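Local coordinates for putative PAS/PAC sensor protein (PDB 6HMJ) that senses blue light through a flavin-binding light-oxygen-voltage domain and probably passes the signal to an ANTAR module that binds RNA, regulating translation, at residues A50-W60 and V75-A83; P87-T95 and V106-V117. One frame throughout, in Å; residues are numbered along the deposited sequence.

Contact 1 (A50-W60 and V75-A83)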
ATOM      1  N   ALA A  50      11.861  39.793  45.040  1.00 79.12           N
ATOM      2  CA  ALA A  50      12.725  38.732  45.542  1.00 78.74           C
ATOM      3  C   ALA A  50      12.513  37.418  44.798  1.00 75.93           C
ATOM      4  O   ALA A  50      13.402  36.559  44.823  1.00 75.95           O
ATOM      5  CB  ALA A  50      12.498  38.528  47.041  1.00 79.08           C
ATOM      6  N   HIS A  51      11.363  37.239  44.149  1.00 75.30           N
ATOM      7  CA  HIS A  51      11.106  36.053  43.339  1.00 75.75           C
ATOM      8  C   HIS A  51      11.351  36.284  41.853  1.00 76.77           C
ATOM      9  O   HIS A  51      11.141  35.364  41.057  1.00 77.87           O
ATOM     10  CB  HIS A  51       9.669  35.567  43.550  1.00 73.79           C
ATOM     11  CG  HIS A  51       9.395  35.073  44.936  1.00 76.19           C
ATOM     12  ND1 HIS A  51       8.751  35.837  45.885  1.00 76.34           N
ATOM     13  CD2 HIS A  51       9.681  33.893  45.532  1.00 76.75           C
ATOM     14  CE1 HIS A  51       8.651  35.146  47.007  1.00 77.89           C
ATOM     15  NE2 HIS A  51       9.208  33.963  46.821  1.00 77.31           N
ATOM     16  N   LEU A  52      11.774  37.482  41.461  1.00 76.86           N
ATOM     17  CA  LEU A  52      12.241  37.727  40.106  1.00 77.83           C
ATOM     18  C   LEU A  52      13.752  37.529  40.039  1.00 79.39           C
ATOM     19  O   LEU A  52      14.455  37.558  41.053  1.00 80.62           O
ATOM     20  CB  LEU A  52      11.881  39.134  39.628  1.00 79.51           C
ATOM     21  CG  LEU A  52      10.443  39.395  39.169  1.00 78.75           C
ATOM     22  CD1 LEU A  52       9.414  39.066  40.232  1.00 78.02           C
ATOM     23  CD2 LEU A  52      10.308  40.846  38.732  1.00 79.69           C
ATOM     24  N   HIS A  53      14.245  37.338  38.829  1.00 79.33           N
ATOM     25  CA  HIS A  53      15.683  37.195  38.664  1.00 79.71           C
ATOM     26  C   HIS A  53      16.352  38.561  38.797  1.00 81.28           C
ATOM     27  O   HIS A  53      15.799  39.565  38.339  1.00 81.32           O
ATOM     28  CB  HIS A  53      16.011  36.579  37.306  1.00 77.16           C
ATOM     29  CG  HIS A  53      17.448  36.189  37.155  1.00 80.39           C
ATOM     30  ND1 HIS A  53      18.397  37.028  36.611  1.00 81.93           N
ATOM     31  CD2 HIS A  53      18.100  35.049  37.487  1.00 79.87           C
ATOM     32  CE1 HIS A  53      19.569  36.421  36.611  1.00 86.13           C
ATOM     33  NE2 HIS A  53      19.418  35.220  37.137  1.00 83.95           N
ATOM     34  N   PRO A  54      17.530  38.634  39.441  1.00 83.68           N
ATOM     35  CA  PRO A  54      18.221  39.924  39.580  1.00 86.26           C
ATOM     36  C   PRO A  54      18.185  40.786  38.328  1.00 87.08           C
ATOM     37  O   PRO A  54      18.059  42.011  38.417  1.00 88.88           O
ATOM     38  CB  PRO A  54      19.654  39.500  39.923  1.00 90.29           C
ATOM     39  CG  PRO A  54      19.471  38.253  40.720  1.00 89.25           C
ATOM     40  CD  PRO A  54      18.230  37.562  40.175  1.00 85.19           C
ATOM     41  N   ASP A  55      18.287  40.156  37.153  1.00 87.11           N
ATOM     42  CA  ASP A  55      18.356  40.904  35.903  1.00 86.59           C
ATOM     43  C   ASP A  55      17.016  41.511  35.506  1.00 82.38           C
ATOM     44  O   ASP A  55      16.994  42.457  34.710  1.00 83.23           O
ATOM     45  CB  ASP A  55      18.872  39.999  34.784  1.00 87.39           C
ATOM     46  CG  ASP A  55      20.205  39.354  35.123  1.00 91.01           C
ATOM     47  OD1 ASP A  55      20.933  39.902  35.979  1.00 93.54           O
ATOM     48  OD2 ASP A  55      20.529  38.304  34.529  1.00 92.47           O
ATOM     49  N   ASP A  56      15.902  40.996  36.036  1.00 77.31           N
ATOM     50  CA  ASP A  56      14.592  41.549  35.722  1.00 77.33           C
ATOM     51  C   ASP A  56      14.173  42.665  36.670  1.00 78.73           C
ATOM     52  O   ASP A  56      13.263  43.432  36.338  1.00 79.06           O
ATOM     53  CB  ASP A  56      13.516  40.455  35.778  1.00 74.94           C
ATOM     54  CG  ASP A  56      13.921  39.184  35.053  1.00 76.01           C
ATOM     55  OD1 ASP A  56      14.452  39.274  33.927  1.00 78.49           O
ATOM     56  OD2 ASP A  56      13.693  38.088  35.611  1.00 73.77           O
ATOM     57  N   ARG A  57      14.818  42.777  37.834  1.00 80.38           N
ATOM     58  CA  ARG A  57      14.317  43.667  38.877  1.00 78.71           C
ATOM     59  C   ARG A  57      14.323  45.120  38.419  1.00 82.13           C
ATOM     60  O   ARG A  57      13.370  45.865  38.677  1.00 81.73           O
ATOM     61  CB  ARG A  57      15.154  43.498  40.144  1.00 79.05           C
ATOM     62  CG  ARG A  57      14.703  42.337  41.016  1.00 74.93           C
ATOM     63  CD  ARG A  57      15.835  41.835  41.896  1.00 76.79           C
ATOM     64  NE  ARG A  57      15.543  40.529  42.484  1.00 74.92           N
ATOM     65  CZ  ARG A  57      16.439  39.776  43.118  1.00 76.48           C
ATOM     66  NH1 ARG A  57      17.690  40.197  43.257  1.00 79.51           N
ATOM     67  NH2 ARG A  57      16.083  38.598  43.612  1.00 74.32           N
ATOM     68  N   LEU A  58      15.390  45.544  37.736  1.00 85.18           N
ATOM     69  CA  LEU A  58      15.496  46.934  37.306  1.00 88.58           C
ATOM     70  C   LEU A  58      14.427  47.282  36.277  1.00 87.03           C
ATOM     71  O   LEU A  58      13.789  48.338  36.372  1.00 85.74           O
ATOM     72  CB  LEU A  58      16.896  47.192  36.748  1.00 93.70           C
ATOM     73  CG  LEU A  58      18.025  47.176  37.786  1.00 96.26           C
ATOM     74  CD1 LEU A  58      19.380  47.362  37.121  1.00 99.78           C
ATOM     75  CD2 LEU A  58      17.810  48.251  38.847  1.00 98.18           C
ATOM     76  N   GLU A  59      14.213  46.411  35.286  1.00 87.94           N
ATOM     77  CA  GLU A  59      13.185  46.678  34.283  1.00 86.42           C
ATOM     78  C   GLU A  59      11.796  46.634  34.902  1.00 81.84           C
ATOM     79  O   GLU A  59      10.909  47.407  34.518  1.00 80.08           O
ATOM     80  CB  GLU A  59      13.279  45.664  33.145  1.00 85.68           C
ATOM     81  CG  GLU A  59      12.334  45.951  31.985  1.00 87.07           C
ATOM     82  CD  GLU A  59      12.278  44.815  30.982  1.00 87.47           C
ATOM     83  OE1 GLU A  59      13.194  43.966  30.996  1.00 88.51           O
ATOM     84  OE2 GLU A  59      11.312  44.762  30.191  1.00 86.46           O
ATOM     85  N   TRP A  60      11.590  45.729  35.859  1.00 81.15           N
ATOM     86  CA  TRP A  60      10.295  45.602  36.519  1.00 80.81           C
ATOM     87  C   TRP A  60       9.982  46.849  37.339  1.00 82.90           C
ATOM     88  O   TRP A  60       8.883  47.409  37.247  1.00 82.75           O
ATOM     89  CB  TRP A  60      10.299  44.349  37.396  1.00 79.31           C
ATOM     90  CG  TRP A  60       8.944  43.817  37.735  1.00 77.16           C
ATOM     91  CD1 TRP A  60       8.242  42.876  37.042  1.00 74.68           C
ATOM     92  CD2 TRP A  60       8.137  44.169  38.866  1.00 77.38           C
ATOM     93  NE1 TRP A  60       7.043  42.628  37.663  1.00 72.78           N
ATOM     94  CE2 TRP A  60       6.954  43.408  38.786  1.00 74.75           C
ATOM     95  CE3 TRP A  60       8.297  45.056  39.936  1.00 79.82           C
ATOM     96  CZ2 TRP A  60       5.936  43.508  39.729  1.00 75.26           C
ATOM     97  CZ3 TRP A  60       7.285  45.155  40.872  1.00 80.21           C
ATOM     98  CH2 TRP A  60       6.119  44.384  40.763  1.00 78.08           C
ATOM     99  N   VAL A  75       4.035  46.219  30.042  1.00 84.08           N
ATOM    100  CA  VAL A  75       4.264  44.783  30.138  1.00 80.57           C
ATOM    101  C   VAL A  75       5.758  44.543  30.295  1.00 80.34           C
ATOM    102  O   VAL A  75       6.571  45.152  29.591  1.00 84.70           O
ATOM    103  CB  VAL A  75       3.718  44.028  28.908  1.00 81.07           C
ATOM    104  CG1 VAL A  75       4.043  42.545  29.010  1.00 80.04           C
ATOM    105  CG2 VAL A  75       2.218  44.246  28.771  1.00 81.15           C
ATOM    106  N   VAL A  76       6.116  43.649  31.214  1.00 77.30           N
ATOM    107  CA  VAL A  76       7.509  43.334  31.513  1.00 75.12           C
ATOM    108  C   VAL A  76       7.670  41.820  31.493  1.00 71.60           C
ATOM    109  O   VAL A  76       7.001  41.113  32.256  1.00 68.58           O
ATOM    110  CB  VAL A  76       7.956  43.907  32.867  1.00 74.69           C
ATOM    111  CG1 VAL A  76       9.347  43.403  33.227  1.00 75.54           C
ATOM    112  CG2 VAL A  76       7.936  45.430  32.829  1.00 76.77           C
ATOM    113  N   ASN A  77       8.559  41.328  30.633  1.00 71.43           N
ATOM    114  CA  ASN A  77       8.906  39.915  30.603  1.00 70.64           C
ATOM    115  C   ASN A  77      10.009  39.638  31.616  1.00 70.40           C
ATOM    116  O   ASN A  77      10.971  40.402  31.726  1.00 74.52           O
ATOM    117  CB  ASN A  77       9.369  39.502  29.205  1.00 74.87           C
ATOM    118  CG  ASN A  77       8.291  39.685  28.153  1.00 75.84           C
ATOM    119  OD1 ASN A  77       7.103  39.745  28.467  1.00 74.00           O
ATOM    120  ND2 ASN A  77       8.704  39.773  26.895  1.00 79.39           N
ATOM    121  N   HIS A  78       9.870  38.537  32.347  1.00 67.92           N
ATOM    122  CA  HIS A  78      10.799  38.216  33.423  1.00 67.17           C
ATOM    123  C   HIS A  78      10.664  36.739  33.774  1.00 66.13           C
ATOM    124  O   HIS A  78       9.932  35.988  33.122  1.00 68.07           O
ATOM    125  CB  HIS A  78      10.535  39.090  34.650  1.00 64.01           C
ATOM    126  CG  HIS A  78       9.189  38.870  35.266  1.00 61.46           C
ATOM    127  ND1 HIS A  78       8.950  37.880  36.194  1.00 58.17           N
ATOM    128  CD2 HIS A  78       8.008  39.505  35.080  1.00 58.64           C
ATOM    129  CE1 HIS A  78       7.683  37.919  36.560  1.00 57.28           C
ATOM    130  NE2 HIS A  78       7.088  38.895  35.898  1.00 56.32           N
ATOM    131  N   LEU A  79      11.384  36.332  34.814  1.00 64.46           N
ATOM    132  CA  LEU A  79      11.338  34.977  35.340  1.00 66.04           C
ATOM    133  C   LEU A  79      10.720  34.969  36.735  1.00 67.43           C
ATOM    134  O   LEU A  79      10.508  36.014  37.358  1.00 67.18           O
ATOM    135  CB  LEU A  79      12.746  34.370  35.400  1.00 67.34           C
ATOM    136  CG  LEU A  79      13.571  34.315  34.117  1.00 70.11           C
ATOM    137  CD1 LEU A  79      14.920  33.669  34.398  1.00 72.00           C
ATOM    138  CD2 LEU A  79      12.836  33.559  33.028  1.00 70.68           C
ATOM    139  N   LEU A  80      10.419  33.765  37.215  1.00 69.80           N
ATOM    140  CA  LEU A  80       9.993  33.552  38.594  1.00 71.06           C
ATOM    141  C   LEU A  80      10.919  32.504  39.195  1.00 78.17           C
ATOM    142  O   LEU A  80      11.037  31.398  38.658  1.00 77.90           O
ATOM    143  CB  LEU A  80       8.531  33.104  38.669  1.00 67.59           C
ATOM    144  CG  LEU A  80       7.476  34.169  38.347  1.00 64.26           C
ATOM    145  CD1 LEU A  80       6.081  33.568  38.409  1.00 62.94           C
ATOM    146  CD2 LEU A  80       7.575  35.364  39.280  1.00 63.25           C
ATOM    147  N   LEU A  81      11.568  32.849  40.302  1.00 84.90           N
ATOM    148  CA  LEU A  81      12.525  31.952  40.937  1.00 93.48           C
ATOM    149  C   LEU A  81      11.815  30.897  41.777  1.00101.01           C
ATOM    150  O   LEU A  81      10.926  31.218  42.573  1.00 99.01           O
ATOM    151  CB  LEU A  81      13.501  32.755  41.793  1.00 93.21           C
ATOM    152  CG  LEU A  81      14.166  33.909  41.036  1.00 93.47           C
ATOM    153  CD1 LEU A  81      15.039  34.735  41.965  1.00 94.14           C
ATOM    154  CD2 LEU A  81      14.968  33.398  39.846  1.00 94.41           C
ATOM    155  N   THR A  82      12.218  29.639  41.605  1.00111.65           N
ATOM    156  CA  THR A  82      11.637  28.514  42.325  1.00116.41           C
ATOM    157  C   THR A  82      12.688  27.863  43.213  1.00119.66           C
ATOM    158  O   THR A  82      13.764  27.487  42.737  1.00122.74           O
ATOM    159  CB  THR A  82      11.072  27.474  41.353  1.00120.60           C
ATOM    160  OG1 THR A  82      10.306  28.131  40.336  1.00117.79           O
ATOM    161  CG2 THR A  82      10.187  26.479  42.092  1.00122.70           C
ATOM    162  N   ALA A  83      12.366  27.722  44.498  1.00117.94           N
ATOM    163  CA  ALA A  83      13.287  27.128  45.461  1.00119.22           C
ATOM    164  C   ALA A  83      13.642  25.705  45.049  1.00120.12           C
ATOM    165  O   ALA A  83      12.777  24.825  45.006  1.00121.41           O
ATOM    166  CB  ALA A  83      12.673  27.144  46.858  1.00119.54           C
TER
HETATM  167  O   HOH W   1       9.423  43.273  27.981  1.00 55.18           O
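Asp56 OD2 receives two backbone N-H groups: that of Leu79, with Leu79 N 3.0 Å from Asp56 OD2, and, weakly, that of His53. The Leu79 donor stands above the carboxylate plane, 56° out of it. His53, at the N-cap, and Asp56 form a capping box: His53 ND1 accepts from Asp55 N, the weak His53 N bond to Asp56 being the return arm; Asp56 thus also fastens the helix start to the strand. The carboxylate lies across the His78 side chain, with Asp56 CG 3.4 Å from His78 CB.

A chi1 of 64° places His78 CG between the backbone N and the carbonyl carbon and brings ND1 round to Leu79 O, 2.7 Å from His78 ND1 and in the ring plane. NE2 is bonded to Thr92 OG1 on the adjoining strand, an atom that also bonds Trp60 NE1. Leu52 CD2 sits over a face of the ring, 4.2 Å from the His78 centroid. Trp60 turns an edge to the His78 face in an offset edge-to-face pair, planes at 88°, while its CD1 also meets Val76 CG1 at 4.0 Å. Replacing His78 with an alanine would probably take from Leu79 O and Thr92 OG1 the bonds they share with His78, Trp60 NE1 still holding the latter, and open a gap between Leu52 and Trp60.

Leu81 N donates to His51 O at 2.7 Å, joining the strand to the turn that precedes the helix. In this PAS fold helix 54-70 packs on strand 74-82, outermost in the sheet within this chain, the axes of 54-60 and 75-82 approaching to 7.8 Å. Both ring nitrogens bonded and Leu52 over one face fix the rotation of the His78 ring, so directed bonds as well as packing hold helix start to strand.

Contact 2 (P87-T95 and V106-V117)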
ATOM      1  N   PRO A  87      14.012  28.430  37.222  1.00 98.30           N
ATOM      2  CA  PRO A  87      12.995  29.485  37.134  1.00 93.02           C
ATOM      3  C   PRO A  87      11.967  29.208  36.046  1.00 88.86           C
ATOM      4  O   PRO A  87      12.232  28.505  35.067  1.00 92.53           O
ATOM      5  CB  PRO A  87      13.810  30.744  36.815  1.00 95.01           C
ATOM      6  CG  PRO A  87      15.169  30.451  37.309  1.00 98.70           C
ATOM      7  CD  PRO A  87      15.375  28.981  37.110  1.00100.62           C
ATOM      8  N   ARG A  88      10.766  29.792  36.230  1.00 81.91           N
ATOM      9  CA  ARG A  88       9.689  29.685  35.264  1.00 77.48           C
ATOM     10  C   ARG A  88       9.569  30.973  34.457  1.00 72.11           C
ATOM     11  O   ARG A  88       9.833  32.062  34.975  1.00 68.10           O
ATOM     12  CB  ARG A  88       8.351  29.410  35.959  1.00 76.24           C
ATOM     13  CG  ARG A  88       8.296  28.107  36.734  1.00 78.34           C
ATOM     14  CD  ARG A  88       8.342  28.373  38.224  1.00 78.64           C
ATOM     15  NE  ARG A  88       7.144  29.068  38.689  1.00 77.80           N
ATOM     16  CZ  ARG A  88       7.059  29.735  39.835  1.00 77.06           C
ATOM     17  NH1 ARG A  88       8.106  29.807  40.649  1.00 77.77           N
ATOM     18  NH2 ARG A  88       5.924  30.335  40.170  1.00 75.86           N
ATOM     19  N   PRO A  89       9.172  30.890  33.189  1.00 71.58           N
ATOM     20  CA  PRO A  89       8.921  32.116  32.426  1.00 72.00           C
ATOM     21  C   PRO A  89       7.648  32.790  32.906  1.00 70.97           C
ATOM     22  O   PRO A  89       6.660  32.129  33.232  1.00 70.61           O
ATOM     23  CB  PRO A  89       8.784  31.614  30.986  1.00 75.30           C
ATOM     24  CG  PRO A  89       8.250  30.234  31.137  1.00 75.81           C
ATOM     25  CD  PRO A  89       8.874  29.682  32.398  1.00 74.27           C
ATOM     26  N   ALA A  90       7.675  34.119  32.949  1.00 70.56           N
ATOM     27  CA  ALA A  90       6.556  34.870  33.491  1.00 70.78           C
ATOM     28  C   ALA A  90       6.438  36.207  32.775  1.00 71.38           C
ATOM     29  O   ALA A  90       7.297  36.596  31.980  1.00 72.91           O
ATOM     30  CB  ALA A  90       6.710  35.078  35.000  1.00 71.63           C
ATOM     31  N   MET A  91       5.348  36.908  33.077  1.00 71.22           N
ATOM     32  CA  MET A  91       5.037  38.184  32.447  1.00 73.11           C
ATOM     33  C   MET A  91       4.139  38.964  33.396  1.00 71.28           C
ATOM     34  O   MET A  91       3.184  38.406  33.945  1.00 69.52           O
ATOM     35  CB  MET A  91       4.350  37.970  31.091  1.00 75.69           C
ATOM     36  CG  MET A  91       3.968  39.247  30.347  1.00 78.83           C
ATOM     37  SD  MET A  91       2.305  39.207  29.636  1.00 81.26           S
ATOM     38  CE  MET A  91       1.296  39.060  31.111  1.00 81.03           C
ATOM     39  N   THR A  92       4.458  40.238  33.601  1.00 69.52           N
ATOM     40  CA  THR A  92       3.652  41.122  34.431  1.00 68.29           C
ATOM     41  C   THR A  92       2.989  42.166  33.547  1.00 66.93           C
ATOM     42  O   THR A  92       3.647  42.768  32.692  1.00 67.32           O
ATOM     43  CB  THR A  92       4.501  41.814  35.501  1.00 70.77           C
ATOM     44  OG1 THR A  92       5.099  40.829  36.350  1.00 71.06           O
ATOM     45  CG2 THR A  92       3.646  42.751  36.347  1.00 71.12           C
ATOM     46  N   THR A  93       1.693  42.367  33.750  1.00 66.81           N
ATOM     47  CA  THR A  93       0.947  43.434  33.102  1.00 68.72           C
ATOM     48  C   THR A  93       0.538  44.454  34.156  1.00 70.86           C
ATOM     49  O   THR A  93       0.080  44.088  35.243  1.00 70.43           O
ATOM     50  CB  THR A  93      -0.291  42.888  32.385  1.00 68.09           C
ATOM     51  OG1 THR A  93       0.107  41.903  31.423  1.00 68.52           O
ATOM     52  CG2 THR A  93      -1.040  44.005  31.675  1.00 69.65           C
ATOM     53  N   LEU A  94       0.694  45.734  33.825  1.00 72.68           N
ATOM     54  CA  LEU A  94       0.423  46.821  34.757  1.00 75.07           C
ATOM     55  C   LEU A  94      -0.538  47.798  34.099  1.00 78.40           C
ATOM     56  O   LEU A  94      -0.252  48.317  33.016  1.00 80.23           O
ATOM     57  CB  LEU A  94       1.718  47.532  35.163  1.00 77.23           C
ATOM     58  CG  LEU A  94       2.819  46.655  35.764  1.00 74.97           C
ATOM     59  CD1 LEU A  94       4.160  47.362  35.673  1.00 76.99           C
ATOM     60  CD2 LEU A  94       2.508  46.291  37.207  1.00 73.41           C
ATOM     61  N   THR A  95      -1.672  48.040  34.751  1.00 80.37           N
ATOM     62  CA  THR A  95      -2.632  49.042  34.314  1.00 85.05           C
ATOM     63  C   THR A  95      -2.945  49.972  35.478  1.00 88.18           C
ATOM     64  O   THR A  95      -2.975  49.555  36.640  1.00 87.12           O
ATOM     65  CB  THR A  95      -3.920  48.407  33.779  1.00 84.78           C
ATOM     66  OG1 THR A  95      -4.447  47.489  34.742  1.00 84.25           O
ATOM     67  CG2 THR A  95      -3.638  47.665  32.481  1.00 83.39           C
ATOM     68  N   VAL A 106      -2.081  51.283  40.765  1.00 98.36           N
ATOM     69  CA  VAL A 106      -1.693  50.453  39.631  1.00 93.21           C
ATOM     70  C   VAL A 106      -2.107  49.020  39.927  1.00 88.32           C
ATOM     71  O   VAL A 106      -1.757  48.470  40.977  1.00 87.76           O
ATOM     72  CB  VAL A 106      -0.184  50.531  39.337  1.00 92.80           C
ATOM     73  CG1 VAL A 106       0.236  49.408  38.394  1.00 88.70           C
ATOM     74  CG2 VAL A 106       0.162  51.872  38.718  1.00 97.59           C
ATOM     75  N   THR A 107      -2.844  48.420  38.996  1.00 85.08           N
ATOM     76  CA  THR A 107      -3.199  47.011  39.081  1.00 78.00           C
ATOM     77  C   THR A 107      -2.165  46.202  38.313  1.00 72.19           C
ATOM     78  O   THR A 107      -1.891  46.482  37.141  1.00 70.81           O
ATOM     79  CB  THR A 107      -4.596  46.758  38.513  1.00 77.33           C
ATOM     80  OG1 THR A 107      -5.541  47.643  39.128  1.00 81.36           O
ATOM     81  CG2 THR A 107      -5.021  45.322  38.769  1.00 74.69           C
ATOM     82  N   GLY A 108      -1.595  45.205  38.978  1.00 69.64           N
ATOM     83  CA  GLY A 108      -0.615  44.324  38.374  1.00 67.66           C
ATOM     84  C   GLY A 108      -1.176  42.922  38.246  1.00 66.45           C
ATOM     85  O   GLY A 108      -1.968  42.477  39.080  1.00 66.51           O
ATOM     86  N   VAL A 109      -0.770  42.231  37.186  1.00 65.21           N
ATOM     87  CA  VAL A 109      -1.143  40.842  36.959  1.00 63.87           C
ATOM     88  C   VAL A 109       0.138  40.101  36.609  1.00 63.73           C
ATOM     89  O   VAL A 109       0.730  40.343  35.549  1.00 64.92           O
ATOM     90  CB  VAL A 109      -2.185  40.689  35.841  1.00 64.53           C
ATOM     91  CG1 VAL A 109      -2.500  39.218  35.606  1.00 65.07           C
ATOM     92  CG2 VAL A 109      -3.449  41.465  36.179  1.00 65.38           C
ATOM     93  N   ILE A 110       0.565  39.201  37.488  1.00 63.56           N
ATOM     94  CA  ILE A 110       1.765  38.400  37.277  1.00 64.91           C
ATOM     95  C   ILE A 110       1.317  37.025  36.812  1.00 67.67           C
ATOM     96  O   ILE A 110       0.588  36.326  37.528  1.00 69.13           O
ATOM     97  CB  ILE A 110       2.611  38.310  38.556  1.00 64.89           C
ATOM     98  CG1 ILE A 110       2.903  39.717  39.084  1.00 67.38           C
ATOM     99  CG2 ILE A 110       3.905  37.552  38.278  1.00 64.28           C
ATOM    100  CD1 ILE A 110       3.724  39.746  40.350  1.00 68.19           C
ATOM    101  N   THR A 111       1.754  36.631  35.618  1.00 67.77           N
ATOM    102  CA  THR A 111       1.320  35.392  34.990  1.00 67.22           C
ATOM    103  C   THR A 111       2.505  34.449  34.855  1.00 65.96           C
ATOM    104  O   THR A 111       3.594  34.867  34.449  1.00 65.37           O
ATOM    105  CB  THR A 111       0.699  35.655  33.615  1.00 69.25           C
ATOM    106  OG1 THR A 111      -0.282  36.695  33.720  1.00 71.61           O
ATOM    107  CG2 THR A 111       0.040  34.396  33.079  1.00 68.25           C
ATOM    108  N   ASP A 112       2.291  33.186  35.212  1.00 65.25           N
ATOM    109  CA  ASP A 112       3.301  32.146  35.055  1.00 63.58           C
ATOM    110  C   ASP A 112       3.082  31.485  33.699  1.00 65.65           C
ATOM    111  O   ASP A 112       2.075  30.805  33.490  1.00 68.20           O
ATOM    112  CB  ASP A 112       3.205  31.129  36.189  1.00 61.65           C
ATOM    113  CG  ASP A 112       4.210  29.997  36.051  1.00 62.13           C
ATOM    114  OD1 ASP A 112       4.996  29.999  35.079  1.00 63.05           O
ATOM    115  OD2 ASP A 112       4.210  29.097  36.918  1.00 62.55           O
ATOM    116  N   LEU A 113       4.026  31.683  32.782  1.00 66.13           N
ATOM    117  CA  LEU A 113       3.917  31.159  31.429  1.00 68.90           C
ATOM    118  C   LEU A 113       4.488  29.753  31.302  1.00 73.40           C
ATOM    119  O   LEU A 113       4.648  29.259  30.182  1.00 75.04           O
ATOM    120  CB  LEU A 113       4.629  32.095  30.447  1.00 68.54           C
ATOM    121  CG  LEU A 113       4.127  33.541  30.411  1.00 65.35           C
ATOM    122  CD1 LEU A 113       5.015  34.398  29.518  1.00 66.55           C
ATOM    123  CD2 LEU A 113       2.685  33.604  29.943  1.00 64.25           C
ATOM    124  N   SER A 114       4.792  29.099  32.425  1.00 80.15           N
ATOM    125  CA  SER A 114       5.422  27.785  32.378  1.00 83.58           C
ATOM    126  C   SER A 114       4.527  26.777  31.667  1.00 85.84           C
ATOM    127  O   SER A 114       4.997  26.001  30.827  1.00 86.65           O
ATOM    128  CB  SER A 114       5.747  27.317  33.798  1.00 85.84           C
ATOM    129  OG  SER A 114       6.620  26.203  33.787  1.00 87.05           O
ATOM    130  N   ASP A 115       3.233  26.776  31.990  1.00 87.94           N
ATOM    131  CA  ASP A 115       2.316  25.796  31.417  1.00 89.64           C
ATOM    132  C   ASP A 115       2.040  26.101  29.949  1.00 86.38           C
ATOM    133  O   ASP A 115       2.064  25.201  29.101  1.00 85.95           O
ATOM    134  CB  ASP A 115       1.016  25.775  32.224  1.00 95.77           C
ATOM    135  CG  ASP A 115       0.038  24.727  31.735  1.00101.80           C
ATOM    136  OD1 ASP A 115       0.402  23.929  30.846  1.00102.78           O
ATOM    137  OD2 ASP A 115      -1.102  24.701  32.244  1.00104.33           O
ATOM    138  N   ARG A 116       1.767  27.369  29.633  1.00 80.91           N
ATOM    139  CA  ARG A 116       1.452  27.743  28.258  1.00 76.54           C
ATOM    140  C   ARG A 116       2.621  27.440  27.327  1.00 75.11           C
ATOM    141  O   ARG A 116       2.426  26.945  26.212  1.00 74.74           O
ATOM    142  CB  ARG A 116       1.087  29.227  28.203  1.00 75.38           C
ATOM    143  CG  ARG A 116       0.751  29.757  26.822  1.00 74.73           C
ATOM    144  CD  ARG A 116      -0.651  29.368  26.411  1.00 74.40           C
ATOM    145  NE  ARG A 116      -0.906  29.673  25.007  1.00 74.82           N
ATOM    146  CZ  ARG A 116      -1.304  30.857  24.551  1.00 75.83           C
ATOM    147  NH1 ARG A 116      -1.496  31.870  25.387  1.00 75.43           N
ATOM    148  NH2 ARG A 116      -1.508  31.027  23.250  1.00 77.66           N
ATOM    149  N   VAL A 117       3.844  27.734  27.770  1.00 74.59           N
ATOM    150  CA  VAL A 117       5.026  27.447  26.964  1.00 74.28           C
ATOM    151  C   VAL A 117       5.199  25.946  26.776  1.00 73.37           C
ATOM    152  O   VAL A 117       5.531  25.479  25.680  1.00 72.97           O
ATOM    153  CB  VAL A 117       6.269  28.091  27.608  1.00 74.45           C
ATOM    154  CG1 VAL A 117       7.543  27.399  27.148  1.00 60.91           C
ATOM    155  CG2 VAL A 117       6.324  29.570  27.272  1.00 61.72           C
TER
HETATM  156  O   HOH W   2      -6.129  49.103  36.556  1.00 62.09           O
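Leu94 and Val106 meet at the apolar centre, with Leu94 CB 4.0 Å from Val106 CG1, in the antiparallel beta hairpin formed by strands 85-97 and 105-112 of the PAS sheet. Leu94 CD2 also rests 3.9 Å from Gly108 CA, at a position with no side chain. On the same face Thr92 and Ile110 lie side by side, and helix 54-70 covers this end through Cys67, touched by Leu94 and Val106. Met91 and Thr111 point together to the other face, where Thr93 packs on Thr93 of the second subunit.

Paired backbone bonds at Met91-Thr111, Thr93-Val109 and Thr95-Thr107 fix the register, and a water lies 3.0 Å from both Thr95 OG1 and Thr107 OG1. Leu113 N donates to Pro89 O at 2.7 Å, and Leu113 CD1 reaches Met91 CB. The polar edge is a salt bridge whose Arg88 NE to Asp112 OD2 hydrogen bond, at 3.4 Å, is weak, the carboxylate oxygen lying at the guanidinium edge, planes 67° apart; Arg88 NH2 also bonds Val33 O. Asp112 swings its carboxylate away from its own N (chi1 178°) and closes an Asx turn: its OD1 accepts from Ser114 N at 2.8 Å, the donor 46° out of the carboxylate plane.

From the N terminus, contact 1 comes first: the chain passes through 50-60, completes helix 54-70, turns, and returns as strand 74-82, closing a loop of 14 residues. Contact 2 then closes a shorter one, with 10 residues between 87-95 and 106-117. The two neither nest nor cross but follow in series, their centres about 10 Å apart. They share a sheet in which 74-82 borders 85-97, and they touch through Thr82 OG1 to Arg88 NH1, a probable hydrogen bond. Together they tie helix to edge strand to hairpin, and the hairpin leads on into the long helix 114-149. Both contacts also touch the second subunit.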